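Long-range contact in putative Transcriptional Regulator (Rhodococcus sp., PDB 2IA2), which probably regulates transcription as an IclR-family protein, with a helix-turn-helix domain for DNA and a C-terminal domain likely to sense a small-molecule effector: residues A[200-214]-A[227-241]. Residues are numbered along the deposited sequence; the frame is centred on the assembly and turned at random.
Sequences VLDQELEAGLRSMAA and VNISTPAARYSLEDL
The guanidinium of Arg-210 is sandwiched between two aliphatic groups. Ala-233 CB sits over the centre of one face, 3.7 Å above the plane. Leu-238 CD2 covers the opposite face, offset toward the rim. With chi2 at -176° and chi3 at -173°, the Arg-210 side chain runs straight out to the start of helix 238-244. Arg-210 NE gives Asp-202 OD1 a nearly straight hydrogen bond of 2.7 Å, part of a salt bridge, in the guanidinium plane but above that of the carboxylate. Arg-210 NH1 lies 2.7 Å from Tyr-236 O. An alanine at Arg-210 would probably leave Asp-202 OD1 without this charged partner and open a gap between Ala-233 and Leu-238. Asp-202 OD2 also forms a salt bridge with Arg-178. On the same sheet face as Arg-210, selenomethionine Met-212 doubles back beyond CG (chi3 63°), and its CE meets Leu-241 CD2 at 3.9 Å. On the other face, Ser-211 OG and Ser-230 OG share a hydrogen bond of 3.1 Å. Regular antiparallel backbone bonds join strands 209-214 and 227-232. Ser-237 and Asp-240 form a capping box at the N-terminus of helix 238-244. Strand 199-202 lies beside strand 209-217, and strand 110-117 beside strand 223-232, with helix 149-156 against Ser-211 and Ala-213, and helix 246-264 against Met-212 and Ile-229.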
loop_
_atom_site.group_PDB
_atom_site.type_symbol
_atom_site.label_atom_id
_atom_site.label_comp_id
_atom_site.label_asym_id
_atom_site.label_seq_id
_atom_site.Cartn_x
_atom_site.Cartn_y
_atom_site.Cartn_z
ATOM N N VAL A 200 -21.043 -12.018 -19.219
ATOM C CA VAL A 200 -21.512 -13.357 -18.995
ATOM C C VAL A 200 -21.120 -14.222 -20.156
ATOM O O VAL A 200 -21.394 -13.905 -21.289
ATOM C CB VAL A 200 -22.996 -13.436 -18.790
ATOM C CG1 VAL A 200 -23.418 -14.817 -18.536
ATOM C CG2 VAL A 200 -23.428 -12.559 -17.687
ATOM N N LEU A 201 -20.434 -15.303 -19.850
ATOM C CA LEU A 201 -19.997 -16.236 -20.845
ATOM C C LEU A 201 -20.742 -17.519 -20.698
ATOM O O LEU A 201 -20.673 -18.133 -19.689
ATOM C CB LEU A 201 -18.510 -16.472 -20.743
ATOM C CG LEU A 201 -17.911 -16.999 -22.011
ATOM C CD1 LEU A 201 -16.682 -16.288 -22.319
ATOM C CD2 LEU A 201 -17.701 -18.461 -21.912
ATOM N N ASP A 202 -21.499 -17.877 -21.713
ATOM C CA ASP A 202 -22.422 -19.002 -21.654
ATOM C C ASP A 202 -21.908 -20.132 -22.517
ATOM O O ASP A 202 -22.166 -20.189 -23.687
ATOM C CB ASP A 202 -23.808 -18.599 -22.112
ATOM C CG ASP A 202 -24.813 -19.729 -22.006
ATOM O OD1 ASP A 202 -24.545 -20.717 -21.359
ATOM O OD2 ASP A 202 -25.884 -19.611 -22.575
ATOM N N GLN A 203 -21.119 -20.986 -21.911
ATOM C CA GLN A 203 -20.632 -22.238 -22.534
ATOM C C GLN A 203 -19.838 -22.097 -23.844
ATOM O O GLN A 203 -19.966 -22.930 -24.731
ATOM C CB GLN A 203 -21.775 -23.259 -22.704
ATOM C CG GLN A 203 -22.789 -23.225 -21.579
ATOM C CD GLN A 203 -23.866 -24.253 -21.719
ATOM O OE1 GLN A 203 -23.573 -25.425 -21.899
ATOM N NE2 GLN A 203 -25.120 -23.833 -21.583
ATOM N N GLU A 204 -19.006 -21.060 -23.945
ATOM C CA GLU A 204 -18.139 -20.892 -25.113
ATOM C C GLU A 204 -16.763 -21.523 -24.886
ATOM O O GLU A 204 -15.994 -21.727 -25.844
ATOM C CB GLU A 204 -17.974 -19.419 -25.447
ATOM C CG GLU A 204 -19.273 -18.750 -25.904
ATOM C CD GLU A 204 -19.045 -17.349 -26.436
ATOM O OE1 GLU A 204 -18.110 -17.167 -27.236
ATOM O OE2 GLU A 204 -19.799 -16.434 -26.080
ATOM N N LEU A 205 -16.468 -21.828 -23.625
ATOM C CA LEU A 205 -15.180 -22.414 -23.257
ATOM C C LEU A 205 -15.372 -23.926 -23.157
ATOM O O LEU A 205 -14.679 -24.708 -23.814
ATOM C CB LEU A 205 -14.649 -21.823 -21.935
ATOM C CG LEU A 205 -13.267 -22.291 -21.437
ATOM C CD1 LEU A 205 -12.147 -22.078 -22.457
ATOM C CD2 LEU A 205 -12.938 -21.601 -20.104
ATOM N N GLU A 206 -16.353 -24.323 -22.364
ATOM C CA GLU A 206 -16.648 -25.733 -22.191
ATOM C C GLU A 206 -18.164 -25.883 -22.069
ATOM O O GLU A 206 -18.841 -25.034 -21.474
ATOM C CB GLU A 206 -15.885 -26.228 -20.945
ATOM C CG GLU A 206 -15.798 -27.711 -20.795
ATOM C CD GLU A 206 -14.721 -28.116 -19.832
ATOM O OE1 GLU A 206 -13.539 -28.171 -20.223
ATOM O OE2 GLU A 206 -15.047 -28.381 -18.668
ATOM N N ALA A 207 -18.720 -26.937 -22.664
ATOM C CA ALA A 207 -20.175 -27.145 -22.623
ATOM C C ALA A 207 -20.602 -27.370 -21.166
ATOM O O ALA A 207 -19.909 -28.018 -20.431
ATOM C CB ALA A 207 -20.589 -28.358 -23.497
ATOM N N GLY A 208 -21.755 -26.840 -20.767
ATOM C CA GLY A 208 -22.202 -27.022 -19.383
ATOM C C GLY A 208 -21.555 -26.072 -18.372
ATOM O O GLY A 208 -21.803 -26.190 -17.177
ATOM N N LEU A 209 -20.704 -25.158 -18.830
ATOM C CA LEU A 209 -20.012 -24.241 -17.882
ATOM C C LEU A 209 -20.362 -22.816 -18.164
ATOM O O LEU A 209 -20.294 -22.389 -19.304
ATOM C CB LEU A 209 -18.473 -24.412 -17.949
ATOM C CG LEU A 209 -17.522 -23.424 -17.226
ATOM C CD1 LEU A 209 -17.633 -23.562 -15.718
ATOM C CD2 LEU A 209 -16.153 -23.763 -17.596
ATOM N N ARG A 210 -20.694 -22.056 -17.128
ATOM C CA ARG A 210 -20.927 -20.625 -17.270
ATOM C C ARG A 210 -20.029 -19.791 -16.348
ATOM O O ARG A 210 -19.670 -20.241 -15.284
ATOM C CB ARG A 210 -22.371 -20.304 -16.968
ATOM C CG ARG A 210 -23.299 -20.679 -18.096
ATOM C CD ARG A 210 -24.688 -20.262 -17.797
ATOM N NE ARG A 210 -25.574 -20.771 -18.815
ATOM C CZ ARG A 210 -26.811 -21.189 -18.574
ATOM N NH1 ARG A 210 -27.302 -21.172 -17.326
ATOM N NH2 ARG A 210 -27.555 -21.619 -19.595
ATOM N N SER A 211 -19.700 -18.574 -16.763
ATOM C CA SER A 211 -18.837 -17.677 -15.955
ATOM C C SER A 211 -19.373 -16.305 -16.090
ATOM O O SER A 211 -19.888 -15.976 -17.154
ATOM C CB SER A 211 -17.426 -17.666 -16.513
ATOM O OG SER A 211 -16.858 -18.962 -16.328
HETATM N N MSE A 212 -19.202 -15.486 -15.048
HETATM C CA MSE A 212 -19.492 -14.050 -15.154
HETATM C C MSE A 212 -18.400 -13.251 -14.464
HETATM O O MSE A 212 -17.895 -13.695 -13.444
HETATM C CB MSE A 212 -20.851 -13.723 -14.554
HETATM C CG MSE A 212 -21.003 -14.033 -13.072
HETATM SE SE MSE A 212 -22.552 -15.310 -12.732
HETATM C CE MSE A 212 -21.885 -16.981 -13.775
ATOM N N ALA A 213 -18.021 -12.118 -15.027
ATOM C CA ALA A 213 -16.863 -11.380 -14.530
ATOM C C ALA A 213 -17.097 -9.882 -14.541
ATOM O O ALA A 213 -17.926 -9.373 -15.300
ATOM C CB ALA A 213 -15.599 -11.725 -15.342
ATOM N N ALA A 214 -16.335 -9.173 -13.723
ATOM C CA ALA A 214 -16.455 -7.739 -13.604
ATOM C C ALA A 214 -15.014 -7.194 -13.503
ATOM O O ALA A 214 -14.099 -7.906 -13.052
ATOM C CB ALA A 214 -17.211 -7.410 -12.364
ATOM N N VAL A 227 -12.570 -10.098 -11.715
ATOM C CA VAL A 227 -13.015 -11.073 -10.714
ATOM C C VAL A 227 -14.207 -11.829 -11.341
ATOM O O VAL A 227 -14.960 -11.235 -12.062
ATOM C CB VAL A 227 -13.403 -10.347 -9.379
ATOM C CG1 VAL A 227 -14.396 -9.167 -9.638
ATOM C CG2 VAL A 227 -13.947 -11.331 -8.339
ATOM N N ASN A 228 -14.342 -13.131 -11.086
ATOM C CA ASN A 228 -15.453 -13.892 -11.621
ATOM C C ASN A 228 -16.156 -14.739 -10.588
ATOM O O ASN A 228 -15.693 -14.866 -9.448
ATOM C CB ASN A 228 -15.028 -14.730 -12.871
ATOM C CG ASN A 228 -14.545 -16.138 -12.545
ATOM O OD1 ASN A 228 -14.395 -16.499 -11.379
ATOM N ND2 ASN A 228 -14.298 -16.957 -13.594
ATOM N N ILE A 229 -17.315 -15.260 -10.994
ATOM C CA ILE A 229 -17.943 -16.426 -10.387
ATOM C C ILE A 229 -18.044 -17.419 -11.548
ATOM O O ILE A 229 -18.395 -17.029 -12.638
ATOM C CB ILE A 229 -19.373 -16.119 -9.892
ATOM C CG1 ILE A 229 -19.346 -15.100 -8.741
ATOM C CG2 ILE A 229 -20.089 -17.417 -9.463
ATOM C CD1 ILE A 229 -20.691 -14.446 -8.449
ATOM N N SER A 230 -17.727 -18.690 -11.322
ATOM C CA SER A 230 -17.866 -19.687 -12.374
ATOM C C SER A 230 -18.788 -20.789 -11.867
ATOM O O SER A 230 -18.703 -21.198 -10.694
ATOM C CB SER A 230 -16.483 -20.272 -12.739
ATOM O OG SER A 230 -16.536 -21.003 -13.969
ATOM N N THR A 231 -19.657 -21.294 -12.747
ATOM C CA THR A 231 -20.691 -22.261 -12.319
ATOM C C THR A 231 -21.187 -23.175 -13.435
ATOM O O THR A 231 -21.231 -22.758 -14.610
ATOM C CB THR A 231 -21.884 -21.517 -11.629
ATOM O OG1 THR A 231 -22.664 -22.463 -10.903
ATOM C CG2 THR A 231 -22.756 -20.762 -12.631
ATOM N N PRO A 232 -21.541 -24.436 -13.100
ATOM C CA PRO A 232 -22.207 -25.260 -14.124
ATOM C C PRO A 232 -23.468 -24.591 -14.624
ATOM O O PRO A 232 -24.199 -23.982 -13.856
ATOM C CB PRO A 232 -22.545 -26.584 -13.373
ATOM C CG PRO A 232 -21.428 -26.658 -12.357
ATOM C CD PRO A 232 -21.330 -25.207 -11.860
ATOM N N ALA A 233 -23.702 -24.679 -15.916
ATOM C CA ALA A 233 -24.939 -24.156 -16.469
ATOM C C ALA A 233 -26.172 -24.749 -15.747
ATOM O O ALA A 233 -27.204 -24.049 -15.582
ATOM C CB ALA A 233 -24.984 -24.435 -17.979
ATOM N N ALA A 234 -26.089 -26.005 -15.285
ATOM C CA ALA A 234 -27.275 -26.667 -14.671
ATOM C C ALA A 234 -27.721 -26.076 -13.327
ATOM O O ALA A 234 -28.875 -26.258 -12.914
ATOM C CB ALA A 234 -27.013 -28.173 -14.527
ATOM N N ARG A 235 -26.850 -25.355 -12.622
ATOM C CA ARG A 235 -27.231 -24.821 -11.302
ATOM C C ARG A 235 -28.103 -23.549 -11.343
ATOM O O ARG A 235 -28.840 -23.267 -10.378
ATOM C CB ARG A 235 -25.980 -24.509 -10.493
ATOM C CG ARG A 235 -25.058 -25.656 -10.243
ATOM C CD ARG A 235 -23.881 -25.188 -9.272
ATOM N NE ARG A 235 -24.385 -24.942 -7.917
ATOM C CZ ARG A 235 -24.821 -25.922 -7.139
ATOM N NH1 ARG A 235 -24.788 -27.206 -7.575
ATOM N NH2 ARG A 235 -25.273 -25.640 -5.929
ATOM N N TYR A 236 -28.034 -22.778 -12.446
ATOM C CA TYR A 236 -28.825 -21.498 -12.573
ATOM C C TYR A 236 -29.306 -21.280 -14.006
ATOM O O TYR A 236 -28.539 -21.470 -14.942
ATOM C CB TYR A 236 -27.950 -20.261 -12.188
ATOM C CG TYR A 236 -27.306 -20.336 -10.825
ATOM C CD1 TYR A 236 -26.034 -20.895 -10.664
ATOM C CD2 TYR A 236 -27.961 -19.850 -9.681
ATOM C CE1 TYR A 236 -25.465 -21.027 -9.417
ATOM C CE2 TYR A 236 -27.346 -19.937 -8.403
ATOM C CZ TYR A 236 -26.123 -20.554 -8.287
ATOM O OH TYR A 236 -25.528 -20.665 -7.026
ATOM N N SER A 237 -30.526 -20.809 -14.199
ATOM C CA SER A 237 -30.902 -20.236 -15.518
ATOM C C SER A 237 -30.128 -18.932 -15.735
ATOM O O SER A 237 -29.644 -18.330 -14.747
ATOM C CB SER A 237 -32.390 -19.922 -15.559
ATOM O OG SER A 237 -32.659 -18.868 -14.653
ATOM N N LEU A 238 -29.978 -18.510 -16.994
ATOM C CA LEU A 238 -29.361 -17.211 -17.271
ATOM C C LEU A 238 -29.997 -16.032 -16.457
ATOM O O LEU A 238 -29.294 -15.136 -15.955
ATOM C CB LEU A 238 -29.405 -16.897 -18.760
ATOM C CG LEU A 238 -28.465 -17.703 -19.645
ATOM C CD1 LEU A 238 -28.718 -17.362 -21.111
ATOM C CD2 LEU A 238 -27.025 -17.456 -19.278
ATOM N N GLU A 239 -31.313 -16.057 -16.319
ATOM C CA GLU A 239 -32.030 -15.058 -15.537
ATOM C C GLU A 239 -31.669 -15.119 -14.064
ATOM O O GLU A 239 -31.435 -14.084 -13.469
ATOM C CB GLU A 239 -33.548 -15.179 -15.792
ATOM C CG GLU A 239 -34.491 -14.550 -14.733
ATOM C CD GLU A 239 -35.909 -15.203 -14.716
ATOM O OE1 GLU A 239 -36.477 -15.508 -15.824
ATOM O OE2 GLU A 239 -36.447 -15.396 -13.572
ATOM N N ASP A 240 -31.578 -16.308 -13.468
ATOM C CA ASP A 240 -31.141 -16.433 -12.037
ATOM C C ASP A 240 -29.756 -15.843 -11.771
ATOM O O ASP A 240 -29.494 -15.352 -10.696
ATOM C CB ASP A 240 -31.110 -17.896 -11.561
ATOM C CG ASP A 240 -32.437 -18.633 -11.766
ATOM O OD1 ASP A 240 -33.492 -17.957 -11.812
ATOM O OD2 ASP A 240 -32.405 -19.911 -11.885
ATOM N N LEU A 241 -28.846 -15.907 -12.738
ATOM C CA LEU A 241 -27.482 -15.344 -12.537
ATOM C C LEU A 241 -27.572 -13.842 -12.238
ATOM O O LEU A 241 -26.890 -13.328 -11.321
ATOM C CB LEU A 241 -26.657 -15.555 -13.785
ATOM C CG LEU A 241 -26.481 -16.963 -14.388
ATOM C CD1 LEU A 241 -25.705 -16.807 -15.655
ATOM C CD2 LEU A 241 -25.685 -17.822 -13.499
HETATM O O HOH W 1 -24.039 -27.779 -16.265
#